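Local atomic coordinates of ferredoxin-like protein of unknown function (Thermobifida fusca, PDB entry 3BGU), a protein that is of unknown function but forms a dimer of ferredoxin-like subunits of the stress-responsive A/B barrel family and binds nitrobenzene in a pocket. Residues A[20-31]-A[105-116]. Numbering follows the deposited sequence.
Sequences MGIRHIALFRWN and MLADRVAVQFAL. With NBZ (nitrobenzene), chain N; EDO (1,2-ethanediol), chain I; EDO (1,2-ethanediol), chain J.
His24 and Arg109, reaching from neighbouring strands, close on the nitro group of a bound nitrobenzene and illustrate how paired strands can build a ligand site. Arg109 NE donates to nitrobenzene O1 at 2.7 Å, while Arg109 NH2 reaches O2 of the same group at 2.9 Å along a nearly straight bond (172°). His24 NE2 gives O2 a second donor, and the methyl of Ala26 lies against that oxygen. Phe28 turns its ring edge to nitrobenzene O1 and to Arg109 CG, which it meets through CD1 at 3.9 Å. Arg109 keeps this reach because its chain is extended from CG to NE. On the far side of the imidazole, Gln113 NE2 donates to His24 ND1 at 2.9 Å, with ring and amide nearly coplanar, an arrangement consistent with His24 NE2 carrying the hydrogen offered to the ligand. A leucine in place of His24 would probably leave nitrobenzene O2 with Arg109 as its one donor here and Gln113 NE2 without its acceptor. Asn71 of the second subunit holds Gln113 OE1, which probably fixes the orientation of this second-shell amide. The frame is the antiparallel pairing of strands 21-30 and 106-115 in a ferredoxin-like sheet, with strand 74-81 along the other edge of 21-30. Across the sheet from the ligand, Arg23 CB lies over the face of the Phe114 ring, 4.2 Å from its centroid, and the Arg23 guanidinium, salt-bridged to Asp79, carries Leu116 CD1 over one face. Toward the other end, a classic beta bulge lets Arg29 O accept from both Ala107 N (2.7 Å) and Asp108 N (3.1 Å). Beyond it, Trp30 is sandwiched between Phe28 CB and Met105 CE, a selenomethionine methyl 4.0 Å from the centroid of the indole six-membered ring.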
loop_
_atom_site.group_PDB
_atom_site.type_symbol
_atom_site.label_atom_id
_atom_site.label_comp_id
_atom_site.label_asym_id
_atom_site.label_seq_id
_atom_site.Cartn_x
_atom_site.Cartn_y
_atom_site.Cartn_z
HETATM N N MSE A 20 3.482 3.476 18.085
HETATM C CA MSE A 20 3.357 4.041 16.759
HETATM C C MSE A 20 2.901 2.972 15.786
HETATM O O MSE A 20 3.608 1.986 15.554
HETATM C CB MSE A 20 4.687 4.667 16.274
HETATM C CG MSE A 20 4.648 5.218 14.819
HETATM SE SE MSE A 20 6.415 5.914 14.268
HETATM C CE MSE A 20 7.328 4.200 14.041
ATOM N N GLY A 21 1.722 3.166 15.212
ATOM C CA GLY A 21 1.250 2.309 14.149
ATOM C C GLY A 21 2.024 2.480 12.860
ATOM O O GLY A 21 2.250 3.585 12.401
ATOM N N ILE A 22 2.470 1.371 12.309
ATOM C CA ILE A 22 3.310 1.373 11.119
ATOM C C ILE A 22 2.583 0.614 10.052
ATOM O O ILE A 22 2.263 -0.581 10.230
ATOM C CB ILE A 22 4.670 0.713 11.372
ATOM C CG1 ILE A 22 5.460 1.461 12.446
ATOM C CG2 ILE A 22 5.474 0.630 10.072
ATOM C CD1 ILE A 22 6.715 0.832 12.834
ATOM N N ARG A 23 2.302 1.269 8.941
ATOM C CA ARG A 23 1.784 0.579 7.760
ATOM C C ARG A 23 2.935 0.193 6.835
ATOM O O ARG A 23 3.649 1.018 6.340
ATOM C CB ARG A 23 0.706 1.369 7.040
ATOM C CG ARG A 23 0.308 0.783 5.723
ATOM C CD ARG A 23 -1.112 1.259 5.319
ATOM N NE ARG A 23 -2.114 0.668 6.200
ATOM C CZ ARG A 23 -3.413 0.942 6.104
ATOM N NH1 ARG A 23 -3.842 1.737 5.152
ATOM N NH2 ARG A 23 -4.249 0.362 6.934
ATOM N N HIS A 24 3.151 -1.104 6.730
ATOM C CA HIS A 24 4.081 -1.680 5.764
ATOM C C HIS A 24 3.321 -2.008 4.486
ATOM O O HIS A 24 2.263 -2.682 4.495
ATOM C CB HIS A 24 4.676 -2.976 6.308
ATOM C CG HIS A 24 5.356 -3.797 5.260
ATOM N ND1 HIS A 24 6.498 -3.342 4.643
ATOM C CD2 HIS A 24 5.078 -5.005 4.702
ATOM C CE1 HIS A 24 6.879 -4.213 3.736
ATOM N NE2 HIS A 24 6.032 -5.228 3.743
ATOM N N ILE A 25 3.919 -1.645 3.366
ATOM C CA ILE A 25 3.433 -2.001 2.043
ATOM C C ILE A 25 4.570 -2.544 1.200
ATOM O O ILE A 25 5.673 -1.937 1.137
ATOM C CB ILE A 25 2.858 -0.836 1.305
ATOM C CG1 ILE A 25 1.611 -0.342 2.071
ATOM C CG2 ILE A 25 2.434 -1.189 -0.128
ATOM C CD1 ILE A 25 1.172 1.114 1.672
ATOM N N ALA A 26 4.295 -3.649 0.529
ATOM C CA ALA A 26 5.141 -4.140 -0.559
ATOM C C ALA A 26 4.327 -4.396 -1.819
ATOM O O ALA A 26 3.279 -5.011 -1.754
ATOM C CB ALA A 26 5.862 -5.428 -0.146
ATOM N N LEU A 27 4.851 -3.910 -2.946
ATOM C CA LEU A 27 4.269 -4.188 -4.257
ATOM C C LEU A 27 5.241 -5.075 -5.056
ATOM O O LEU A 27 6.447 -4.811 -5.060
ATOM C CB LEU A 27 3.968 -2.931 -5.042
ATOM C CG LEU A 27 3.138 -1.870 -4.329
ATOM C CD1 LEU A 27 2.846 -0.667 -5.240
ATOM C CD2 LEU A 27 1.801 -2.436 -3.767
ATOM N N PHE A 28 4.689 -6.127 -5.653
ATOM C CA PHE A 28 5.418 -7.100 -6.427
ATOM C C PHE A 28 5.079 -7.014 -7.911
ATOM O O PHE A 28 3.918 -6.845 -8.298
ATOM C CB PHE A 28 5.086 -8.514 -5.982
ATOM C CG PHE A 28 5.196 -8.751 -4.520
ATOM C CD1 PHE A 28 6.223 -8.219 -3.750
ATOM C CD2 PHE A 28 4.298 -9.628 -3.913
ATOM C CE1 PHE A 28 6.218 -8.504 -2.346
ATOM C CE2 PHE A 28 4.299 -9.881 -2.550
ATOM C CZ PHE A 28 5.250 -9.336 -1.772
ATOM N N ARG A 29 6.114 -7.210 -8.722
ATOM C CA ARG A 29 6.042 -7.380 -10.191
ATOM C C ARG A 29 6.601 -8.776 -10.489
ATOM O O ARG A 29 7.791 -9.032 -10.247
ATOM C CB ARG A 29 6.897 -6.315 -10.879
ATOM C CG ARG A 29 7.034 -6.451 -12.412
ATOM C CD ARG A 29 7.598 -5.159 -13.057
ATOM N NE ARG A 29 9.054 -5.163 -13.131
ATOM C CZ ARG A 29 9.750 -5.657 -14.159
ATOM N NH1 ARG A 29 9.130 -6.159 -15.216
ATOM N NH2 ARG A 29 11.067 -5.609 -14.146
ATOM N N TRP A 30 5.768 -9.682 -10.995
ATOM C CA TRP A 30 6.184 -11.068 -11.201
ATOM C C TRP A 30 7.166 -11.142 -12.354
ATOM O O TRP A 30 7.141 -10.269 -13.232
ATOM C CB TRP A 30 5.009 -11.985 -11.465
ATOM C CG TRP A 30 3.932 -11.966 -10.437
ATOM C CD1 TRP A 30 2.592 -11.796 -10.665
ATOM C CD2 TRP A 30 4.078 -12.125 -9.022
ATOM N NE1 TRP A 30 1.920 -11.885 -9.518
ATOM C CE2 TRP A 30 2.793 -12.064 -8.472
ATOM C CE3 TRP A 30 5.175 -12.357 -8.160
ATOM C CZ2 TRP A 30 2.562 -12.230 -7.112
ATOM C CZ3 TRP A 30 4.942 -12.485 -6.795
ATOM C CH2 TRP A 30 3.638 -12.384 -6.281
ATOM N N ASN A 31 8.022 -12.167 -12.326
ATOM C CA ASN A 31 8.882 -12.453 -13.467
ATOM C C ASN A 31 8.102 -13.405 -14.426
ATOM O O ASN A 31 6.937 -13.734 -14.174
ATOM C CB ASN A 31 10.277 -12.955 -13.013
ATOM C CG ASN A 31 10.201 -14.185 -12.211
ATOM O OD1 ASN A 31 9.412 -15.066 -12.517
ATOM N ND2 ASN A 31 11.081 -14.312 -11.198
HETATM N N MSE A 105 9.709 -15.761 -7.472
HETATM C CA MSE A 105 8.698 -15.258 -8.376
HETATM C C MSE A 105 8.883 -13.797 -8.799
HETATM O O MSE A 105 8.204 -13.325 -9.732
HETATM C CB MSE A 105 7.370 -15.385 -7.668
HETATM C CG MSE A 105 7.075 -16.767 -7.266
HETATM SE SE MSE A 105 5.432 -16.804 -6.263
HETATM C CE MSE A 105 4.137 -16.289 -7.626
ATOM N N LEU A 106 9.807 -13.082 -8.159
ATOM C CA LEU A 106 9.896 -11.629 -8.299
ATOM C C LEU A 106 10.732 -11.137 -9.462
ATOM O O LEU A 106 11.853 -11.589 -9.653
ATOM C CB LEU A 106 10.457 -11.016 -7.019
ATOM C CG LEU A 106 9.525 -11.101 -5.795
ATOM C CD1 LEU A 106 10.231 -10.599 -4.499
ATOM C CD2 LEU A 106 8.212 -10.370 -5.982
ATOM N N ALA A 107 10.179 -10.201 -10.242
ATOM C CA ALA A 107 10.967 -9.395 -11.161
ATOM C C ALA A 107 11.353 -8.110 -10.447
ATOM O O ALA A 107 12.465 -7.583 -10.615
ATOM C CB ALA A 107 10.192 -9.101 -12.463
ATOM N N ASP A 108 10.436 -7.611 -9.611
ATOM C CA ASP A 108 10.720 -6.513 -8.768
ATOM C C ASP A 108 9.823 -6.484 -7.529
ATOM O O ASP A 108 8.759 -7.087 -7.505
ATOM C CB ASP A 108 10.566 -5.224 -9.519
ATOM C CG ASP A 108 11.129 -4.091 -8.762
ATOM O OD1 ASP A 108 12.145 -4.301 -8.003
ATOM O OD2 ASP A 108 10.550 -3.011 -8.918
ATOM N N ARG A 109 10.316 -5.789 -6.512
ATOM C CA ARG A 109 9.561 -5.557 -5.264
ATOM C C ARG A 109 9.890 -4.144 -4.783
ATOM O O ARG A 109 11.092 -3.795 -4.701
ATOM C CB ARG A 109 9.978 -6.528 -4.186
ATOM C CG ARG A 109 9.427 -6.287 -2.793
ATOM C CD ARG A 109 10.082 -7.162 -1.723
ATOM N NE ARG A 109 9.590 -6.817 -0.403
ATOM C CZ ARG A 109 10.092 -5.837 0.354
ATOM N NH1 ARG A 109 11.098 -5.073 -0.069
ATOM N NH2 ARG A 109 9.573 -5.551 1.548
ATOM N N VAL A 110 8.875 -3.318 -4.475
ATOM C CA VAL A 110 9.132 -2.017 -3.920
ATOM C C VAL A 110 8.332 -1.922 -2.641
ATOM O O VAL A 110 7.187 -2.434 -2.569
ATOM C CB VAL A 110 8.723 -0.901 -4.877
ATOM C CG1 VAL A 110 8.790 0.469 -4.156
ATOM C CG2 VAL A 110 9.557 -0.897 -6.146
ATOM N N ALA A 111 8.911 -1.309 -1.623
ATOM C CA ALA A 111 8.295 -1.262 -0.279
ATOM C C ALA A 111 8.453 0.162 0.340
ATOM O O ALA A 111 9.402 0.932 0.055
ATOM C CB ALA A 111 8.941 -2.305 0.636
ATOM N N VAL A 112 7.505 0.441 1.240
ATOM C CA VAL A 112 7.518 1.590 2.130
ATOM C C VAL A 112 6.927 1.132 3.469
ATOM O O VAL A 112 5.965 0.348 3.511
ATOM C CB VAL A 112 6.682 2.806 1.552
ATOM C CG1 VAL A 112 6.408 3.850 2.615
ATOM C CG2 VAL A 112 7.418 3.451 0.340
ATOM N N GLN A 113 7.468 1.656 4.541
ATOM C CA GLN A 113 6.745 1.663 5.828
ATOM C C GLN A 113 6.507 3.139 6.250
ATOM O O GLN A 113 7.412 3.978 6.227
ATOM C CB GLN A 113 7.542 0.986 6.933
ATOM C CG GLN A 113 7.817 -0.452 6.748
ATOM C CD GLN A 113 9.035 -0.769 5.887
ATOM O OE1 GLN A 113 10.129 -0.179 6.040
ATOM N NE2 GLN A 113 8.863 -1.736 4.992
ATOM N N PHE A 114 5.254 3.506 6.564
ATOM C CA PHE A 114 4.908 4.843 7.024
ATOM C C PHE A 114 4.111 4.799 8.315
ATOM O O PHE A 114 3.501 3.775 8.629
ATOM C CB PHE A 114 4.252 5.694 5.928
ATOM C CG PHE A 114 2.847 5.336 5.586
ATOM C CD1 PHE A 114 2.573 4.416 4.593
ATOM C CD2 PHE A 114 1.803 5.988 6.192
ATOM C CE1 PHE A 114 1.252 4.138 4.212
ATOM C CE2 PHE A 114 0.482 5.672 5.869
ATOM C CZ PHE A 114 0.219 4.756 4.882
ATOM N N ALA A 115 4.100 5.954 9.020
ATOM C CA ALA A 115 3.401 6.070 10.289
ATOM C C ALA A 115 1.890 6.289 10.010
ATOM O O ALA A 115 1.492 7.251 9.355
ATOM C CB ALA A 115 3.965 7.208 11.143
ATOM N N LEU A 116 1.056 5.393 10.518
ATOM C CA LEU A 116 -0.354 5.430 10.181
ATOM C C LEU A 116 -1.053 6.536 11.009
ATOM O O LEU A 116 -0.537 6.972 12.045
ATOM C CB LEU A 116 -0.932 3.975 10.293
ATOM C CG LEU A 116 -2.263 3.636 9.678
ATOM C CD1 LEU A 116 -2.251 3.902 8.199
ATOM C CD2 LEU A 116 -2.569 2.170 10.030
ATOM O OXT LEU A 116 -2.108 7.094 10.647
HETATM C C1 NBZ N . 5.471 -8.991 3.418
HETATM C C2 NBZ N . 4.626 -9.936 3.980
HETATM C C3 NBZ N . 4.546 -11.201 3.473
HETATM C C4 NBZ N . 5.389 -11.560 2.440
HETATM C C5 NBZ N . 6.250 -10.640 1.847
HETATM C C6 NBZ N . 6.323 -9.336 2.362
HETATM N N1 NBZ N . 7.202 -8.373 1.817
HETATM O O1 NBZ N . 7.832 -8.567 0.769
HETATM O O2 NBZ N . 7.353 -7.258 2.368
HETATM C C1 EDO I . 13.167 -1.764 -5.350
HETATM O O1 EDO I . 12.902 -1.928 -6.731
HETATM C C2 EDO I . 14.203 -0.734 -4.895
HETATM O O2 EDO I . 15.076 -0.222 -5.931
HETATM C C1 EDO J . 3.091 -10.897 -15.542
HETATM O O1 EDO J . 4.100 -10.953 -16.556
HETATM C C2 EDO J . 3.490 -9.784 -14.605
HETATM O O2 EDO J . 4.801 -9.294 -14.952
HETATM O O HOH W 1 1.131 6.012 13.651
#